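Local atomic coordinates of conserved hypothetical secreted protein (Helicobacter pylori, PDB entry 4RNY), a protein that is a zinc-binding cell-shape determinant of the M23 family that probably acts as a metalloendopeptidase on cell-wall peptidoglycan. Residues V140-Y145 against Q153-M158; M1-W6 against N42-T47. One frame throughout, in Å; residues are numbered along the deposited sequence.

Interaction 1. Residues V140-Y145 against Q153-M158; sequences VYTRDY and QPTIKM
Arg143 runs along the Pro154 ring at one end of an antiparallel strand pair that closes at the other end in a classic beta bulge. From CB the arginine sets off with CG anti to its own backbone N (chi1 -162°) and bends at chi2, which brings CD alongside the proline ring, 4.0 Å from Pro154 CB. NE forms a salt bridge with Asp111. Pro154 CD lies over one face of the guanidinium, toward its rim, while NH1 gives one bond to Gly152 O and another to a water in the guanidinium plane, 2.7 Å from NH1. That water also accepts from Asp144 N and donates weakly to Gln153 O, joining the two segments past their last direct backbone bond, while Asp144 goes on to pair with Phe151 of strand 149-151. Thr142 and Thr155 form a hydrogen-bonded pair: Thr142 N reaches Thr155 O at 2.9 Å, and Thr155 N returns a bond to Thr142 O. Their side chains run in the same direction, Thr142 OG1 meeting Thr155 CB at 3.6 Å. Beyond Tyr141, across from Ile156, the register slips by one, and Lys157 and Met158 both face Val140. Val140 O takes two N-H groups from the same face of its carbonyl plane, Lys157 N at 2.8 Å and Met158 N at 3.2 Å, while Val140 N bonds Met158 O. Val140 CG2 presses on Met158 CE, at 3.4 Å a tight carbon contact. Helix 112-121 covers the face carrying Tyr141, Leu114 touching both Tyr141 and Pro154; strand 87-96 pairs with the other edge of 136-146, and Lys157 bonds Ser172 of strand 166-172, so both segments are inner strands of the antiparallel sheet that also holds 357-361.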
loop_
_atom_site.group_PDB
_atom_site.type_symbol
_atom_site.label_atom_id
_atom_site.label_comp_id
_atom_site.label_asym_id
_atom_site.label_seq_id
_atom_site.Cartn_x
_atom_site.Cartn_y
_atom_site.Cartn_z
ATOM N N VAL A 140 13.110 -7.907 -10.483
ATOM C CA VAL A 140 13.963 -6.995 -9.752
ATOM C C VAL A 140 13.070 -6.229 -8.792
ATOM O O VAL A 140 12.053 -5.626 -9.191
ATOM C CB VAL A 140 14.679 -6.004 -10.707
ATOM C CG1 VAL A 140 15.516 -5.009 -9.907
ATOM C CG2 VAL A 140 15.564 -6.795 -11.665
ATOM N N TYR A 141 13.416 -6.300 -7.520
ATOM C CA TYR A 141 12.562 -5.731 -6.477
ATOM C C TYR A 141 13.313 -5.337 -5.245
ATOM O O TYR A 141 14.412 -5.849 -4.984
ATOM C CB TYR A 141 11.473 -6.723 -6.112
ATOM C CG TYR A 141 11.949 -7.985 -5.422
ATOM C CD1 TYR A 141 12.469 -9.064 -6.149
ATOM C CD2 TYR A 141 11.873 -8.106 -4.038
ATOM C CE1 TYR A 141 12.892 -10.212 -5.532
ATOM C CE2 TYR A 141 12.257 -9.255 -3.414
ATOM C CZ TYR A 141 12.783 -10.316 -4.159
ATOM O OH TYR A 141 13.169 -11.474 -3.518
ATOM N N THR A 142 12.716 -4.440 -4.458
ATOM C CA THR A 142 13.277 -4.091 -3.181
ATOM C C THR A 142 12.493 -4.687 -2.039
ATOM O O THR A 142 11.272 -4.882 -2.120
ATOM C CB THR A 142 13.351 -2.575 -2.965
ATOM O OG1 THR A 142 12.029 -1.980 -2.931
ATOM C CG2 THR A 142 14.209 -1.963 -4.063
ATOM N N ARG A 143 13.210 -4.892 -0.955
ATOM C CA ARG A 143 12.657 -5.437 0.258
ATOM C C ARG A 143 13.203 -4.631 1.462
ATOM O O ARG A 143 14.382 -4.326 1.492
ATOM C CB ARG A 143 13.120 -6.890 0.370
ATOM C CG ARG A 143 12.303 -7.715 1.329
ATOM C CD ARG A 143 10.894 -7.868 0.791
ATOM N NE ARG A 143 10.186 -8.940 1.487
ATOM C CZ ARG A 143 9.216 -8.752 2.378
ATOM N NH1 ARG A 143 8.800 -7.547 2.719
ATOM N NH2 ARG A 143 8.658 -9.797 2.941
ATOM N N ASP A 144 12.370 -4.351 2.453
ATOM C CA ASP A 144 12.782 -3.571 3.634
ATOM C C ASP A 144 12.963 -4.423 4.871
ATOM O O ASP A 144 12.164 -5.331 5.130
ATOM C CB ASP A 144 11.769 -2.487 3.947
ATOM C CG ASP A 144 11.644 -1.483 2.843
ATOM O OD1 ASP A 144 12.554 -1.441 1.988
ATOM O OD2 ASP A 144 10.662 -0.716 2.835
ATOM N N TYR A 145 13.986 -4.082 5.666
ATOM C CA TYR A 145 14.333 -4.845 6.838
ATOM C C TYR A 145 14.439 -3.932 8.056
ATOM O O TYR A 145 14.993 -2.844 7.945
ATOM C CB TYR A 145 15.638 -5.605 6.594
ATOM C CG TYR A 145 15.500 -6.646 5.500
ATOM C CD1 TYR A 145 15.552 -6.276 4.165
ATOM C CD2 TYR A 145 15.280 -7.991 5.802
ATOM C CE1 TYR A 145 15.407 -7.204 3.161
ATOM C CE2 TYR A 145 15.137 -8.937 4.794
ATOM C CZ TYR A 145 15.203 -8.527 3.473
ATOM O OH TYR A 145 15.070 -9.437 2.448
ATOM N N GLN A 153 5.765 -4.521 2.493
ATOM C CA GLN A 153 5.610 -5.116 1.157
ATOM C C GLN A 153 6.879 -4.941 0.320
ATOM O O GLN A 153 7.519 -3.880 0.376
ATOM C CB GLN A 153 4.501 -4.389 0.389
ATOM C CG GLN A 153 3.147 -4.434 1.054
ATOM C CD GLN A 153 2.429 -5.739 0.790
ATOM O OE1 GLN A 153 2.491 -6.344 -0.321
ATOM N NE2 GLN A 153 1.699 -6.170 1.787
ATOM N N PRO A 154 7.199 -5.932 -0.520
ATOM C CA PRO A 154 8.206 -5.650 -1.539
ATOM C C PRO A 154 7.718 -4.594 -2.523
ATOM O O PRO A 154 6.510 -4.345 -2.614
ATOM C CB PRO A 154 8.391 -6.995 -2.238
ATOM C CG PRO A 154 7.139 -7.757 -1.999
ATOM C CD PRO A 154 6.466 -7.185 -0.777
ATOM N N THR A 155 8.646 -3.984 -3.247
ATOM C CA THR A 155 8.300 -3.188 -4.401
ATOM C C THR A 155 8.991 -3.697 -5.641
ATOM O O THR A 155 10.214 -3.789 -5.681
ATOM C CB THR A 155 8.707 -1.708 -4.198
ATOM O OG1 THR A 155 7.864 -1.154 -3.190
ATOM C CG2 THR A 155 8.498 -0.921 -5.436
ATOM N N ILE A 156 8.216 -4.002 -6.664
ATOM C CA ILE A 156 8.756 -4.472 -7.927
ATOM C C ILE A 156 9.258 -3.283 -8.733
ATOM O O ILE A 156 8.508 -2.339 -8.971
ATOM C CB ILE A 156 7.676 -5.203 -8.724
ATOM C CG1 ILE A 156 7.287 -6.496 -7.984
ATOM C CG2 ILE A 156 8.154 -5.495 -10.160
ATOM C CD1 ILE A 156 6.200 -7.265 -8.674
ATOM N N LYS A 157 10.511 -3.323 -9.136
ATOM C CA LYS A 157 11.114 -2.360 -10.092
ATOM C C LYS A 157 11.030 -2.784 -11.555
ATOM O O LYS A 157 10.738 -1.978 -12.430
ATOM C CB LYS A 157 12.603 -2.126 -9.752
ATOM C CG LYS A 157 12.870 -1.784 -8.289
ATOM C CD LYS A 157 12.144 -0.511 -7.870
ATOM C CE LYS A 157 12.665 0.707 -8.613
ATOM N NZ LYS A 157 14.118 0.956 -8.352
ATOM N N MET A 158 11.277 -4.051 -11.810
ATOM C CA MET A 158 11.030 -4.620 -13.136
ATOM C C MET A 158 10.699 -6.097 -13.050
ATOM O O MET A 158 11.145 -6.784 -12.145
ATOM C CB MET A 158 12.277 -4.485 -14.016
ATOM C CG MET A 158 12.287 -5.412 -15.229
ATOM S SD MET A 158 13.898 -5.334 -16.002
ATOM C CE MET A 158 14.797 -6.505 -15.002
HETATM O O HOH W 1 9.497 -4.946 2.502
#

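Interaction 2. Residues M1-W6 against N42-T47; sequences MERLVW and NVTYYT. With SO4 (sulfate ion), chain F.
Trp6 drives the edge of its six-membered ring into the face of Tyr45, a T-shaped pair with centroids 4.8 Å apart and planes at 80°. Trp6 CE3 stands over the centre of the tyrosine ring, 3.6 Å from Tyr45 CD1. With CG between its backbone N and carbonyl carbon (chi1 75°), the Tyr45 ring leans across the neighbouring strand, where CE1 meets Leu4 CB at 3.5 Å. Leu4 extends this apolar patch, its CD1 lying near both Tyr45 OH and Thr47 OG1, while Trp6 CB packs on Val43 CG2. On the opposite face of the sheet from Leu4 and Tyr45, Arg3 runs alongside Tyr46, CB against the ring atom CE2, with the guanidinium plane nearly perpendicular to the ring. Met1 lies crosswise to Tyr46, the two CB atoms 4.1 Å apart. Two hydrogen-bonded pairs hold the antiparallel strands together: Leu4 with Tyr45, where Leu4 N meets Tyr45 O at 2.9 Å, nearly in line with the C=O, and Glu2 with Thr47, whose donors lie in the carbonyl planes. At the far end Trp6 N makes a weak bond to Val43 O; the indole NE1 is satisfied by Leu9 O. A water bridges the strands at one end, donating to Glu2 OE1 and also bonding Thr47 OG1; toward the other a sulfate, probably from the crystallisation liquor, binds Thr44, its O1 accepting from Thr44 OG1 (2.8 Å) and its O2 from Thr44 N (3.1 Å). Strand 2-5, outermost in its antiparallel sheet, is held by backbone bonds and by side chains packed on both faces, with Trp6 just beyond the strand closing on Tyr45. Thr44 N-H and O-H supply two donors to the anion, and Gly152 N a third.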
loop_
_atom_site.group_PDB
_atom_site.type_symbol
_atom_site.label_atom_id
_atom_site.label_comp_id
_atom_site.label_asym_id
_atom_site.label_seq_id
_atom_site.Cartn_x
_atom_site.Cartn_y
_atom_site.Cartn_z
ATOM N N MET A 1 13.277 -4.673 22.477
ATOM C CA MET A 1 11.797 -4.605 22.484
ATOM C C MET A 1 11.207 -5.964 22.202
ATOM O O MET A 1 11.859 -6.786 21.597
ATOM C CB MET A 1 11.327 -3.557 21.479
ATOM C CG MET A 1 11.787 -2.170 21.897
ATOM S SD MET A 1 10.938 -0.764 21.152
ATOM C CE MET A 1 9.413 -0.725 22.061
ATOM N N GLU A 2 9.988 -6.218 22.667
ATOM C CA GLU A 2 9.269 -7.444 22.298
ATOM C C GLU A 2 8.722 -7.180 20.919
ATOM O O GLU A 2 8.146 -6.134 20.681
ATOM C CB GLU A 2 8.044 -7.716 23.192
ATOM C CG GLU A 2 8.237 -8.608 24.402
ATOM C CD GLU A 2 6.923 -9.146 24.981
ATOM O OE1 GLU A 2 6.239 -8.415 25.744
ATOM O OE2 GLU A 2 6.582 -10.323 24.696
ATOM N N ARG A 3 8.828 -8.156 20.037
ATOM C CA ARG A 3 8.136 -8.109 18.771
ATOM C C ARG A 3 6.820 -8.883 18.843
ATOM O O ARG A 3 6.814 -10.041 19.214
ATOM C CB ARG A 3 9.053 -8.711 17.728
ATOM C CG ARG A 3 8.429 -8.826 16.368
ATOM C CD ARG A 3 9.393 -9.402 15.335
ATOM N NE ARG A 3 10.371 -10.347 15.886
ATOM C CZ ARG A 3 10.112 -11.560 16.378
ATOM N NH1 ARG A 3 11.127 -12.297 16.829
ATOM N NH2 ARG A 3 8.862 -12.036 16.439
ATOM N N LEU A 4 5.718 -8.269 18.442
ATOM C CA LEU A 4 4.386 -8.855 18.556
ATOM C C LEU A 4 3.564 -8.562 17.313
ATOM O O LEU A 4 3.961 -7.706 16.513
ATOM C CB LEU A 4 3.682 -8.273 19.785
ATOM C CG LEU A 4 4.510 -8.388 21.089
ATOM C CD1 LEU A 4 3.995 -7.470 22.184
ATOM C CD2 LEU A 4 4.561 -9.837 21.570
ATOM N N VAL A 5 2.437 -9.254 17.115
ATOM C CA VAL A 5 1.540 -8.903 16.006
ATOM C C VAL A 5 0.234 -8.376 16.523
ATOM O O VAL A 5 -0.250 -8.790 17.556
ATOM C CB VAL A 5 1.253 -10.041 14.980
ATOM C CG1 VAL A 5 2.476 -10.915 14.747
ATOM C CG2 VAL A 5 0.034 -10.846 15.373
ATOM N N TRP A 6 -0.352 -7.468 15.764
ATOM C CA TRP A 6 -1.352 -6.584 16.295
ATOM C C TRP A 6 -2.705 -7.265 16.551
ATOM O O TRP A 6 -3.253 -7.198 17.655
ATOM C CB TRP A 6 -1.498 -5.392 15.355
ATOM C CG TRP A 6 -2.383 -4.355 15.878
ATOM C CD1 TRP A 6 -3.645 -4.080 15.467
ATOM C CD2 TRP A 6 -2.096 -3.447 16.940
ATOM N NE1 TRP A 6 -4.167 -3.055 16.201
ATOM C CE2 TRP A 6 -3.231 -2.648 17.118
ATOM C CE3 TRP A 6 -0.998 -3.245 17.759
ATOM C CZ2 TRP A 6 -3.292 -1.651 18.060
ATOM C CZ3 TRP A 6 -1.064 -2.258 18.712
ATOM C CH2 TRP A 6 -2.198 -1.470 18.852
ATOM N N ASN A 42 -2.498 -7.681 11.919
ATOM C CA ASN A 42 -1.429 -8.519 11.403
ATOM C C ASN A 42 -0.078 -7.812 11.322
ATOM O O ASN A 42 0.923 -8.441 10.977
ATOM C CB ASN A 42 -1.809 -9.081 10.028
ATOM C CG ASN A 42 -2.932 -10.104 10.095
ATOM O OD1 ASN A 42 -3.351 -10.643 9.070
ATOM N ND2 ASN A 42 -3.424 -10.378 11.300
ATOM N N VAL A 43 -0.029 -6.517 11.632
ATOM C CA VAL A 43 1.250 -5.824 11.554
ATOM C C VAL A 43 2.125 -6.163 12.760
ATOM O O VAL A 43 1.650 -6.287 13.834
ATOM C CB VAL A 43 1.094 -4.307 11.405
ATOM C CG1 VAL A 43 0.137 -4.000 10.306
ATOM C CG2 VAL A 43 0.570 -3.680 12.665
ATOM N N THR A 44 3.405 -6.342 12.529
ATOM C CA THR A 44 4.353 -6.419 13.583
ATOM C C THR A 44 4.514 -5.043 14.237
ATOM O O THR A 44 4.763 -4.031 13.563
ATOM C CB THR A 44 5.714 -6.899 13.079
ATOM O OG1 THR A 44 5.564 -8.134 12.371
ATOM C CG2 THR A 44 6.652 -7.145 14.230
ATOM N N TYR A 45 4.368 -5.029 15.559
ATOM C CA TYR A 45 4.675 -3.867 16.396
ATOM C C TYR A 45 5.606 -4.236 17.561
ATOM O O TYR A 45 5.862 -5.419 17.819
ATOM C CB TYR A 45 3.400 -3.233 16.908
ATOM C CG TYR A 45 2.701 -3.982 18.018
ATOM C CD1 TYR A 45 2.045 -5.195 17.773
ATOM C CD2 TYR A 45 2.642 -3.451 19.289
ATOM C CE1 TYR A 45 1.374 -5.860 18.776
ATOM C CE2 TYR A 45 1.979 -4.112 20.292
ATOM C CZ TYR A 45 1.337 -5.313 20.025
ATOM O OH TYR A 45 0.679 -5.938 21.045
ATOM N N TYR A 46 6.124 -3.221 18.245
ATOM C CA TYR A 46 7.197 -3.416 19.216
ATOM C C TYR A 46 6.853 -2.701 20.530
ATOM O O TYR A 46 6.281 -1.603 20.498
ATOM C CB TYR A 46 8.488 -2.903 18.647
ATOM C CG TYR A 46 8.966 -3.657 17.438
ATOM C CD1 TYR A 46 8.541 -3.287 16.163
ATOM C CD2 TYR A 46 9.829 -4.758 17.551
ATOM C CE1 TYR A 46 8.954 -3.970 15.056
ATOM C CE2 TYR A 46 10.254 -5.451 16.422
ATOM C CZ TYR A 46 9.816 -5.035 15.174
ATOM O OH TYR A 46 10.194 -5.696 14.013
ATOM N N THR A 47 7.174 -3.331 21.663
ATOM C CA THR A 47 6.895 -2.760 22.970
ATOM C C THR A 47 8.078 -2.968 23.933
ATOM O O THR A 47 8.864 -3.912 23.816
ATOM C CB THR A 47 5.580 -3.286 23.642
ATOM O OG1 THR A 47 5.676 -4.673 23.885
ATOM C CG2 THR A 47 4.331 -3.069 22.807
HETATM S S SO4 F . 4.838 -6.945 9.010
HETATM O O1 SO4 F . 5.848 -7.679 9.628
HETATM O O2 SO4 F . 4.485 -5.734 9.648
HETATM O O3 SO4 F . 5.248 -6.598 7.757
HETATM O O4 SO4 F . 3.698 -7.738 8.922
HETATM O O HOH W 2 7.062 -5.819 26.117
#

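In the fold
The two contacts are separate antiparallel strand pairs, interaction 2 in the five-stranded sheet that begins with strand 2-5 and interaction 1 in the sheet built around strands 136-146 and 153-163. Interaction 2 is complete before interaction 1 begins along the chain. Their centres are 22 Å apart and their nearest atoms about 8 Å, so they do not touch. The sulfate held by Thr44 is also bonded by Gly152 N, next to Gln153, and Arg143 bonds the carbonyl of the same glycine; in the crystal this anion therefore bridges the two parts of the fold. Both contacts lie away from the zinc site, formed by Glu34, His219, Asp223 and His301.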